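Protein-glutamine deamidase Cif (Burkholderia pseudomallei, PDB 3GQM) deamidates a specific glutamine side chain of host NEDD8 to glutamate, shutting down cullin-RING ubiquitin ligases and inhibiting the host cell cycle. Local coordinates at residues A[175-180]-A[193-198]; A[147-152]-A[160-165]; A[51-56]-A[109-114]; A[38-43]-A[270-275]. All coordinates share one frame; numbering follows the deposited sequence.

Interaction 1 of 4, residues A[175-180]-A[193-198]; sequences AYIIQS and EDWISR
The indole of W195 carries the side chain of Q179 over one face and the backbone oxygen of I177 at its edge. The two flat groups of the first pair stand almost upright on each other, amide and ring planes 89° apart. Q179 NE2 lies 3.3 Å from W195 CZ3, over the six-membered ring and displaced toward its rim. Lower down the same extended chain, Q179 CG rests above the five-membered ring in a CH-pi contact, so one face of the indole supports much of the glutamine. At the ring edge W195 NE1 donates to I177 O (2.8 Å, 151° at the hydrogen), leaving in the indole plane but meeting the carbonyl from well above its own plane. CG of W195, placed opposite its backbone N, carries the ring from helix 192-199 toward the strand, where I177 CB packs on W195 CZ2 at 3.7 Å. Further along, I178 CG2 and I196 CD1 touch at 4.2 Å, and I196 goes on to M41 of helix 29-42. Q179 is inferred to belong to the active site with C104 and H159. Its NE2 bonds to L233 O and its OE1 to H159 NE2. The bonds to H159 and L233 set the rotation of the amide; the indole, anchored through NE1, probably acts as a second-shell floor beneath it.

Interaction 2 of 4, residues A[147-152]-A[160-165]; sequences NYVVIV and KFLIDL
F161 sets its ring with CG lying between the backbone N and the carbonyl carbon (chi1 65°), which stands the ring beside V152, while V152 turns CG1 away from its own N and against that ring. The two belong to an antiparallel beta hairpin, strands 147-154 and 159-165, which forms the middle of a four-stranded antiparallel sheet. V152 CB sits over the F161 face in a CH-pi contact, 4.0 Å from the centroid, and V152 CG1 reaches F161 CE2 at 3.8 Å. On this face of the sheet V152 CG2 also meets I163 CD1, and V150 CG2 meets L165 CD1, so the apolar branches interlock diagonally as well as straight across. The opposite face holds V149, I151, L162 and D164. There L162 CD2 presses on I151 CB at 3.6 Å, and V149 CG2 approaches L162 CB. The carboxylate of D164 finds its partners beyond the hairpin, in R33 and Y260. Six backbone hydrogen bonds, in the reciprocal pairs Y148 with L165, V150 with I163, and V152 with F161, keep the register. The pair from V150 N to I163 O (2.8 Å) and back is nearly straight. F161 also meets the ring of H159 and the side chain of Q179, so the hairpin borders the probable catalytic residues. At the turn end, K160 extends its chain past the tip of I151, with K160 CE 3.8 Å from I151 CD1, and NZ continues to N109 OD1 on helix 104-116.

Interaction 3 of 4, residues A[51-56]-A[109-114]; sequences RVMWND and NNIFKL
M53 and I111 meet at the apolar centre, the methyl M53 CE lying 3.9 Å from I111 CG1. The bent methionine chain brings the same methyl close to the backbone of N110, and its sulfur, M53 SD, comes 4.0 Å from L114 CD2, the two side chains crossing at about a right angle. W54 completes the core. I111 CD1 approaches the rim of the indole in its plane, 3.8 Å from W54 CH2, while one ring face is occupied by M53 CG, centred over it. The indole is thus fixed from two directions, by its sequence neighbour on a face and by helix 104-116 at the edge. Outward from here N110 takes over, its CB near W54 CE3 and its amide turned to the chain that leaves helix 47-53. N110 ND2 donates to N55 O (2.9 Å, 144° at the hydrogen), and this acceptor lies close to the amide plane. The amide is also held from outside the pair: ND2 bonds to L106 O one helical turn back, and OD1 accepts from R65 NH2. With three bonds, its rotation is well defined in a buried place, and the oxygen and nitrogen are both satisfied. R65 also reaches V52 O, tying the end of helix 47-53 to the same network. Helix 104-116 begins with C104, the inferred nucleophile. A cysteine at the start of a helix that packs on an antiparallel sheet carrying the histidine is the arrangement known from papain-like enzymes, consistent with the clan of Cif.

Interaction 4 of 4, residues A[38-43]-A[270-275]; sequences ASLMQS and QYVAGL
S43 and A273 bring the C-terminal ends of helices 29-42 and 262-273 together, with their CA atoms only 5.3 Å apart. A273 CB points toward segment 38-43 and settles against S43, 3.9 Å from both S43 CB and S43 OG. More loosely, it also faces S39 O and L40 CA, so the small methyl meets one side of the last turn. The serine oxygen comes 3.6 Å from A273 CA, yet that is packing, because its proton goes to a backbone oxygen three residues back: S43 OG donates to L40 O at 2.7 Å. The torsion explains the dual role. With chi1 at 78° the hydroxyl lies between the backbone N and the carbonyl carbon, curled back to the preceding turn while its flank stays against the alanine. Toward the interior the contact becomes wholly apolar. L40 CD1 touches V272 CG1 at 3.9 Å, the leucine having CG opposite its backbone N so that its branches extend to the valine. Both residues also pack on L114 of helix 104-116, and V272 reaches V52 of helix 47-53. Another polar group finds its partner outside the pair: V272 O accepts from S49 OG. No hydrogen bond joins the two segments. Their union rests on van der Waals packing, small side chains at the rim and a leucine and a valine further in, with the serine hydroxyl satisfied within its own segment, and it knits the near-terminal helices of the chain together away from the inferred catalytic residues.

How the interactions relate
Helix 104-116 touches or belongs to all four contacts, and interactions 1 and 2 also share the sheet. Their centres lie 12 Å apart, strand 176-178 pairing with strand 159-165 through Y176 with D164 and I178 with L162. Interaction 3 touches both, I111 packing on I178 and L162. It also meets interaction 4, 13 Å away between centres, which in turn touches interaction 1, 16 Å away, where helices 29-42 and 192-199 pack. Interactions 2 and 4 stay apart, their nearest atoms about 10 Å away. Along the chain 3, 2 and 1 follow one another, while interaction 4 spans them by joining helices near the two ends. A single core thus links the terminal helices to the probable catalytic residues.

Interaction 1 of 4, residues A[175-180]-A[193-198]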
# COMPACT_ATOMS: atom_id res chain seq x y z
N ALA A 175 -0.70 -9.01 12.09
CA ALA A 175 -0.57 -7.85 11.23
C ALA A 175 0.45 -8.16 10.16
O ALA A 175 1.48 -8.74 10.46
CB ALA A 175 -0.10 -6.64 12.05
N TYR A 176 0.17 -7.73 8.94
CA TYR A 176 1.10 -7.81 7.84
C TYR A 176 1.24 -6.41 7.20
O TYR A 176 0.29 -5.61 7.26
CB TYR A 176 0.54 -8.76 6.79
CG TYR A 176 0.27 -10.14 7.36
CD1 TYR A 176 1.30 -11.08 7.46
CD2 TYR A 176 -0.99 -10.48 7.82
CE1 TYR A 176 1.07 -12.35 7.96
CE2 TYR A 176 -1.23 -11.74 8.36
CZ TYR A 176 -0.19 -12.68 8.41
OH TYR A 176 -0.42 -13.92 8.96
N ILE A 177 2.39 -6.14 6.60
CA ILE A 177 2.64 -4.88 5.90
C ILE A 177 2.46 -5.06 4.39
O ILE A 177 2.93 -6.03 3.81
CB ILE A 177 4.09 -4.31 6.17
CG1 ILE A 177 4.32 -4.18 7.70
CG2 ILE A 177 4.37 -2.92 5.35
CD1 ILE A 177 3.43 -3.08 8.31
N ILE A 178 1.79 -4.10 3.77
CA ILE A 178 1.80 -3.97 2.32
C ILE A 178 2.28 -2.54 1.97
O ILE A 178 1.76 -1.58 2.51
CB ILE A 178 0.39 -4.23 1.74
CG1 ILE A 178 -0.15 -5.57 2.26
CG2 ILE A 178 0.39 -4.21 0.17
CD1 ILE A 178 -1.57 -5.94 1.74
N GLN A 179 3.30 -2.41 1.13
CA GLN A 179 3.83 -1.08 0.77
C GLN A 179 4.61 -1.17 -0.52
O GLN A 179 4.99 -2.28 -0.97
CB GLN A 179 4.79 -0.60 1.88
CG GLN A 179 6.13 -1.43 1.84
CD GLN A 179 7.19 -0.90 2.84
OE1 GLN A 179 7.23 0.31 3.16
NE2 GLN A 179 8.04 -1.80 3.34
N SER A 180 4.88 -0.00 -1.11
CA SER A 180 5.99 0.11 -2.06
C SER A 180 6.70 1.38 -1.59
O SER A 180 6.11 2.12 -0.84
CB SER A 180 5.47 0.33 -3.48
OG SER A 180 4.70 1.54 -3.52
N GLU A 193 5.89 -5.57 -5.63
CA GLU A 193 6.03 -7.00 -5.99
C GLU A 193 7.08 -7.70 -5.14
O GLU A 193 6.85 -8.82 -4.71
CB GLU A 193 6.38 -7.19 -7.47
CG GLU A 193 5.31 -6.58 -8.41
CD GLU A 193 5.67 -5.19 -8.90
OE1 GLU A 193 6.25 -4.37 -8.15
OE2 GLU A 193 5.33 -4.92 -10.07
N ASP A 194 8.24 -7.06 -4.93
CA ASP A 194 9.33 -7.63 -4.15
C ASP A 194 8.91 -7.68 -2.70
O ASP A 194 9.11 -8.69 -2.03
CB ASP A 194 10.63 -6.81 -4.34
CG ASP A 194 11.21 -6.95 -5.75
OD1 ASP A 194 11.06 -8.04 -6.35
OD2 ASP A 194 11.79 -5.99 -6.31
N TRP A 195 8.31 -6.59 -2.21
CA TRP A 195 7.87 -6.57 -0.82
C TRP A 195 6.92 -7.73 -0.53
O TRP A 195 7.10 -8.49 0.46
CB TRP A 195 7.18 -5.25 -0.43
CG TRP A 195 6.77 -5.31 1.02
CD1 TRP A 195 5.52 -5.65 1.52
CD2 TRP A 195 7.62 -5.16 2.16
NE1 TRP A 195 5.55 -5.68 2.90
CE2 TRP A 195 6.82 -5.36 3.31
CE3 TRP A 195 8.99 -4.88 2.31
CZ2 TRP A 195 7.35 -5.28 4.60
CZ3 TRP A 195 9.51 -4.77 3.59
CH2 TRP A 195 8.70 -4.98 4.72
N ILE A 196 5.91 -7.86 -1.38
CA ILE A 196 4.92 -8.93 -1.19
C ILE A 196 5.61 -10.29 -1.32
O ILE A 196 5.41 -11.17 -0.50
CB ILE A 196 3.71 -8.75 -2.14
CG1 ILE A 196 2.87 -7.57 -1.64
CG2 ILE A 196 2.91 -10.11 -2.25
CD1 ILE A 196 1.75 -7.15 -2.58
N SER A 197 6.49 -10.46 -2.28
CA SER A 197 7.14 -11.76 -2.43
C SER A 197 8.06 -12.18 -1.23
O SER A 197 8.08 -13.33 -0.82
CB SER A 197 7.91 -11.78 -3.71
OG SER A 197 8.35 -13.11 -3.94
N ARG A 198 8.79 -11.23 -0.66
CA ARG A 198 9.66 -11.56 0.46
C ARG A 198 9.00 -11.46 1.82
O ARG A 198 9.27 -12.29 2.68
CB ARG A 198 10.91 -10.67 0.48
CG ARG A 198 11.95 -11.07 -0.53
CD ARG A 198 13.26 -11.29 0.20
NE ARG A 198 14.24 -11.76 -0.75
CZ ARG A 198 15.03 -10.97 -1.48
NH1 ARG A 198 14.99 -9.65 -1.34
NH2 ARG A 198 15.87 -11.53 -2.34

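Interaction 2 of 4, residues A[147-152]-A[160-165]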
# COMPACT_ATOMS: atom_id res chain seq x y z
N ASN A 147 -12.09 -8.71 9.56
CA ASN A 147 -10.84 -8.26 8.93
C ASN A 147 -10.83 -6.74 8.82
O ASN A 147 -11.86 -6.13 8.49
CB ASN A 147 -10.69 -8.86 7.52
CG ASN A 147 -11.11 -10.31 7.46
OD1 ASN A 147 -10.47 -11.16 8.06
ND2 ASN A 147 -12.20 -10.60 6.76
N TYR A 148 -9.68 -6.13 9.05
CA TYR A 148 -9.52 -4.71 8.83
C TYR A 148 -8.23 -4.52 8.12
O TYR A 148 -7.29 -5.32 8.30
CB TYR A 148 -9.42 -3.92 10.16
CG TYR A 148 -10.66 -3.96 10.96
CD1 TYR A 148 -11.65 -2.98 10.81
CD2 TYR A 148 -10.87 -5.00 11.87
CE1 TYR A 148 -12.83 -3.04 11.56
CE2 TYR A 148 -12.00 -5.06 12.63
CZ TYR A 148 -12.98 -4.10 12.48
OH TYR A 148 -14.10 -4.22 13.26
N VAL A 149 -8.19 -3.46 7.33
CA VAL A 149 -6.94 -2.94 6.78
C VAL A 149 -6.82 -1.47 7.23
O VAL A 149 -7.82 -0.77 7.27
CB VAL A 149 -6.86 -3.10 5.26
CG1 VAL A 149 -8.05 -2.41 4.54
CG2 VAL A 149 -5.51 -2.56 4.76
N VAL A 150 -5.61 -1.06 7.62
CA VAL A 150 -5.35 0.29 8.12
C VAL A 150 -4.44 0.95 7.14
O VAL A 150 -3.42 0.38 6.75
CB VAL A 150 -4.62 0.27 9.47
CG1 VAL A 150 -4.24 1.66 9.90
CG2 VAL A 150 -5.50 -0.41 10.55
N ILE A 151 -4.83 2.14 6.69
CA ILE A 151 -3.98 2.88 5.76
C ILE A 151 -3.28 3.96 6.58
O ILE A 151 -3.90 4.71 7.37
CB ILE A 151 -4.77 3.42 4.50
CG1 ILE A 151 -3.84 4.21 3.57
CG2 ILE A 151 -6.06 4.17 4.93
CD1 ILE A 151 -4.36 4.35 2.06
N VAL A 152 -1.97 4.02 6.39
CA VAL A 152 -1.17 4.89 7.21
C VAL A 152 -0.52 5.94 6.37
O VAL A 152 0.17 5.65 5.36
CB VAL A 152 -0.06 4.08 8.01
CG1 VAL A 152 0.79 5.01 8.92
CG2 VAL A 152 -0.70 3.01 8.81
N LYS A 160 3.40 6.33 2.96
CA LYS A 160 2.05 5.79 3.03
C LYS A 160 2.17 4.28 2.83
O LYS A 160 2.92 3.82 1.95
CB LYS A 160 1.22 6.41 1.89
CG LYS A 160 -0.23 6.53 2.23
CD LYS A 160 -0.96 7.52 1.31
CE LYS A 160 -2.44 7.58 1.68
NZ LYS A 160 -3.21 8.53 0.78
N PHE A 161 1.46 3.49 3.64
CA PHE A 161 1.56 2.05 3.57
C PHE A 161 0.32 1.45 4.26
O PHE A 161 -0.44 2.13 4.91
CB PHE A 161 2.90 1.52 4.18
CG PHE A 161 3.04 1.76 5.68
CD1 PHE A 161 2.67 0.79 6.59
CD2 PHE A 161 3.60 2.95 6.16
CE1 PHE A 161 2.81 0.99 7.99
CE2 PHE A 161 3.77 3.18 7.53
CZ PHE A 161 3.36 2.17 8.47
N LEU A 162 0.13 0.16 4.11
CA LEU A 162 -1.02 -0.51 4.69
C LEU A 162 -0.58 -1.51 5.76
O LEU A 162 0.46 -2.14 5.63
CB LEU A 162 -1.77 -1.25 3.60
CG LEU A 162 -2.28 -0.49 2.36
CD1 LEU A 162 -3.06 -1.47 1.42
CD2 LEU A 162 -3.24 0.60 2.80
N ILE A 163 -1.40 -1.64 6.80
CA ILE A 163 -1.33 -2.72 7.75
C ILE A 163 -2.58 -3.58 7.56
O ILE A 163 -3.68 -3.09 7.74
CB ILE A 163 -1.33 -2.19 9.20
CG1 ILE A 163 -0.09 -1.29 9.40
CG2 ILE A 163 -1.26 -3.37 10.14
CD1 ILE A 163 -0.20 -0.27 10.52
N ASP A 164 -2.39 -4.85 7.19
CA ASP A 164 -3.48 -5.79 7.03
C ASP A 164 -3.71 -6.56 8.36
O ASP A 164 -2.77 -7.14 8.92
CB ASP A 164 -3.10 -6.74 5.91
CG ASP A 164 -4.27 -7.62 5.46
OD1 ASP A 164 -5.37 -7.54 6.01
OD2 ASP A 164 -4.07 -8.43 4.55
N LEU A 165 -4.92 -6.53 8.86
CA LEU A 165 -5.30 -7.21 10.12
C LEU A 165 -6.40 -8.25 9.86
O LEU A 165 -7.56 -8.04 10.21
CB LEU A 165 -5.81 -6.17 11.15
CG LEU A 165 -4.82 -5.04 11.46
CD1 LEU A 165 -5.51 -3.87 12.16
CD2 LEU A 165 -3.68 -5.53 12.35

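Interaction 3 of 4, residues A[51-56]-A[109-114]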
# COMPACT_ATOMS: atom_id res chain seq x y z
N ARG A 51 -2.70 -1.53 -15.63
CA ARG A 51 -3.46 -0.25 -15.75
C ARG A 51 -4.71 -0.17 -14.87
O ARG A 51 -5.05 0.89 -14.32
CB ARG A 51 -3.87 -0.01 -17.20
CG ARG A 51 -2.68 0.17 -18.12
CD ARG A 51 -2.98 1.17 -19.21
NE ARG A 51 -2.28 0.80 -20.44
CZ ARG A 51 -0.99 1.00 -20.68
NH1 ARG A 51 -0.22 1.59 -19.76
NH2 ARG A 51 -0.46 0.60 -21.83
N VAL A 52 -5.41 -1.29 -14.75
CA VAL A 52 -6.55 -1.36 -13.85
C VAL A 52 -6.12 -1.27 -12.36
O VAL A 52 -6.76 -0.59 -11.57
CB VAL A 52 -7.44 -2.60 -14.16
CG1 VAL A 52 -8.39 -2.91 -13.03
CG2 VAL A 52 -8.25 -2.37 -15.49
N MET A 53 -5.02 -1.90 -12.01
CA MET A 53 -4.50 -1.88 -10.62
C MET A 53 -3.98 -0.47 -10.23
O MET A 53 -4.41 0.08 -9.22
CB MET A 53 -3.39 -2.94 -10.45
CG MET A 53 -3.11 -3.38 -9.03
SD MET A 53 -4.64 -3.86 -8.17
CE MET A 53 -4.41 -2.93 -6.66
N TRP A 54 -3.11 0.10 -11.06
CA TRP A 54 -2.39 1.32 -10.74
C TRP A 54 -2.97 2.50 -11.52
O TRP A 54 -2.51 2.85 -12.60
CB TRP A 54 -0.89 1.14 -10.99
CG TRP A 54 -0.28 -0.15 -10.40
CD1 TRP A 54 0.53 -1.05 -11.05
CD2 TRP A 54 -0.46 -0.67 -9.06
NE1 TRP A 54 0.88 -2.08 -10.20
CE2 TRP A 54 0.30 -1.87 -8.97
CE3 TRP A 54 -1.17 -0.24 -7.93
CZ2 TRP A 54 0.34 -2.65 -7.80
CZ3 TRP A 54 -1.10 -0.98 -6.76
CH2 TRP A 54 -0.34 -2.17 -6.70
N ASN A 55 -4.05 3.06 -11.03
CA ASN A 55 -4.68 4.17 -11.70
C ASN A 55 -5.05 5.07 -10.54
O ASN A 55 -5.26 4.58 -9.42
CB ASN A 55 -5.92 3.69 -12.49
CG ASN A 55 -6.58 4.81 -13.29
OD1 ASN A 55 -7.45 5.50 -12.78
ND2 ASN A 55 -6.12 5.03 -14.51
N ASP A 56 -5.07 6.37 -10.76
CA ASP A 56 -5.33 7.29 -9.65
C ASP A 56 -6.74 7.86 -9.59
O ASP A 56 -6.96 8.86 -8.92
CB ASP A 56 -4.31 8.43 -9.62
CG ASP A 56 -4.33 9.25 -10.90
OD1 ASP A 56 -3.43 10.09 -11.05
OD2 ASP A 56 -5.22 9.05 -11.77
N ASN A 109 -3.20 3.27 -1.79
CA ASN A 109 -4.56 3.68 -2.14
C ASN A 109 -5.31 2.60 -2.95
O ASN A 109 -6.42 2.25 -2.64
CB ASN A 109 -4.55 5.03 -2.89
CG ASN A 109 -4.30 6.21 -1.97
OD1 ASN A 109 -4.44 6.13 -0.75
ND2 ASN A 109 -3.86 7.29 -2.55
N ASN A 110 -4.67 2.06 -3.97
CA ASN A 110 -5.27 1.03 -4.82
C ASN A 110 -5.45 -0.35 -4.19
O ASN A 110 -6.51 -0.97 -4.36
CB ASN A 110 -4.51 0.98 -6.14
CG ASN A 110 -4.90 2.16 -7.03
OD1 ASN A 110 -6.09 2.33 -7.31
ND2 ASN A 110 -3.93 3.03 -7.39
N ILE A 111 -4.44 -0.84 -3.46
CA ILE A 111 -4.61 -2.12 -2.73
C ILE A 111 -5.67 -2.00 -1.63
O ILE A 111 -6.44 -2.96 -1.37
CB ILE A 111 -3.27 -2.66 -2.18
CG1 ILE A 111 -2.38 -3.14 -3.37
CG2 ILE A 111 -3.54 -3.79 -1.15
CD1 ILE A 111 -0.85 -3.21 -3.05
N PHE A 112 -5.73 -0.83 -0.99
CA PHE A 112 -6.83 -0.54 -0.05
C PHE A 112 -8.23 -0.69 -0.72
O PHE A 112 -9.11 -1.33 -0.13
CB PHE A 112 -6.69 0.88 0.51
CG PHE A 112 -7.75 1.25 1.56
CD1 PHE A 112 -7.48 1.04 2.93
CD2 PHE A 112 -9.00 1.79 1.16
CE1 PHE A 112 -8.43 1.35 3.92
CE2 PHE A 112 -9.98 2.14 2.13
CZ PHE A 112 -9.70 1.91 3.52
N LYS A 113 -8.43 -0.03 -1.88
CA LYS A 113 -9.68 -0.18 -2.63
C LYS A 113 -9.89 -1.64 -3.01
O LYS A 113 -10.99 -2.18 -2.76
CB LYS A 113 -9.68 0.72 -3.90
CG LYS A 113 -9.85 2.25 -3.57
CD LYS A 113 -9.60 3.12 -4.85
CE LYS A 113 -10.63 2.79 -5.99
NZ LYS A 113 -11.91 3.43 -5.65
N LEU A 114 -8.85 -2.29 -3.56
CA LEU A 114 -8.96 -3.74 -3.89
C LEU A 114 -9.47 -4.60 -2.73
O LEU A 114 -10.31 -5.48 -2.92
CB LEU A 114 -7.64 -4.33 -4.40
CG LEU A 114 -7.70 -5.67 -5.16
CD1 LEU A 114 -8.41 -5.51 -6.47
CD2 LEU A 114 -6.34 -6.21 -5.43

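Interaction 4 of 4, residues A[38-43]-A[270-275]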
# COMPACT_ATOMS: atom_id res chain seq x y z
N ALA A 38 0.07 -13.38 -4.28
CA ALA A 38 1.07 -13.84 -5.26
C ALA A 38 0.53 -13.82 -6.70
O ALA A 38 1.18 -13.30 -7.58
CB ALA A 38 1.61 -15.26 -4.92
N SER A 39 -0.66 -14.36 -6.95
CA SER A 39 -1.16 -14.36 -8.32
C SER A 39 -1.45 -12.94 -8.76
O SER A 39 -1.13 -12.58 -9.89
CB SER A 39 -2.39 -15.27 -8.51
OG SER A 39 -3.47 -14.85 -7.68
N LEU A 40 -2.01 -12.11 -7.88
CA LEU A 40 -2.18 -10.68 -8.20
C LEU A 40 -0.90 -10.00 -8.67
O LEU A 40 -0.88 -9.37 -9.75
CB LEU A 40 -2.80 -9.88 -7.04
CG LEU A 40 -2.99 -8.39 -7.46
CD1 LEU A 40 -4.22 -8.16 -8.37
CD2 LEU A 40 -3.00 -7.45 -6.26
N MET A 41 0.18 -10.12 -7.88
CA MET A 41 1.45 -9.52 -8.26
C MET A 41 2.02 -10.03 -9.60
O MET A 41 2.60 -9.26 -10.37
CB MET A 41 2.52 -9.61 -7.16
CG MET A 41 2.11 -8.93 -5.86
SD MET A 41 2.12 -7.16 -5.98
CE MET A 41 0.42 -6.68 -5.85
N GLN A 42 1.89 -11.33 -9.85
CA GLN A 42 2.42 -11.91 -11.10
C GLN A 42 1.68 -11.36 -12.32
O GLN A 42 2.24 -11.25 -13.39
CB GLN A 42 2.28 -13.44 -11.12
CG GLN A 42 2.98 -14.16 -9.97
CD GLN A 42 2.52 -15.63 -9.77
OE1 GLN A 42 2.80 -16.23 -8.72
NE2 GLN A 42 1.84 -16.21 -10.77
N SER A 43 0.41 -11.01 -12.16
CA SER A 43 -0.42 -10.57 -13.30
C SER A 43 -0.11 -9.13 -13.77
O SER A 43 -0.56 -8.70 -14.83
CB SER A 43 -1.88 -10.64 -12.91
OG SER A 43 -2.25 -9.51 -12.09
N GLN A 270 -8.98 -11.59 -8.13
CA GLN A 270 -9.06 -12.63 -9.19
C GLN A 270 -9.49 -11.95 -10.48
O GLN A 270 -8.91 -12.19 -11.53
CB GLN A 270 -10.05 -13.77 -8.82
N TYR A 271 -10.51 -11.12 -10.37
CA TYR A 271 -10.97 -10.36 -11.50
C TYR A 271 -9.80 -9.59 -12.15
O TYR A 271 -9.53 -9.74 -13.35
CB TYR A 271 -12.09 -9.41 -11.08
CG TYR A 271 -12.44 -8.44 -12.18
CD1 TYR A 271 -13.40 -8.76 -13.14
CD2 TYR A 271 -11.74 -7.23 -12.31
CE1 TYR A 271 -13.68 -7.89 -14.18
CE2 TYR A 271 -12.01 -6.36 -13.33
CZ TYR A 271 -12.98 -6.69 -14.26
OH TYR A 271 -13.24 -5.80 -15.27
N VAL A 272 -9.07 -8.81 -11.33
CA VAL A 272 -7.98 -7.99 -11.84
C VAL A 272 -6.90 -8.86 -12.45
O VAL A 272 -6.39 -8.56 -13.54
CB VAL A 272 -7.38 -7.03 -10.74
CG1 VAL A 272 -6.11 -6.32 -11.29
CG2 VAL A 272 -8.43 -6.01 -10.27
N ALA A 273 -6.57 -9.94 -11.74
CA ALA A 273 -5.62 -10.89 -12.27
C ALA A 273 -6.14 -11.57 -13.55
O ALA A 273 -5.36 -12.11 -14.30
CB ALA A 273 -5.20 -11.94 -11.21
N GLY A 274 -7.45 -11.54 -13.79
CA GLY A 274 -8.02 -12.28 -14.94
C GLY A 274 -7.54 -11.66 -16.25
O GLY A 274 -8.14 -11.89 -17.32
N LEU A 275 -6.45 -10.91 -16.13
CA LEU A 275 -5.97 -9.94 -17.12
C LEU A 275 -7.18 -9.22 -17.61
O LEU A 275 -7.45 -9.19 -18.82
CB LEU A 275 -5.13 -10.55 -18.24
CG LEU A 275 -4.13 -9.71 -19.10
CD1 LEU A 275 -4.67 -9.37 -20.49
CD2 LEU A 275 -3.50 -8.46 -18.44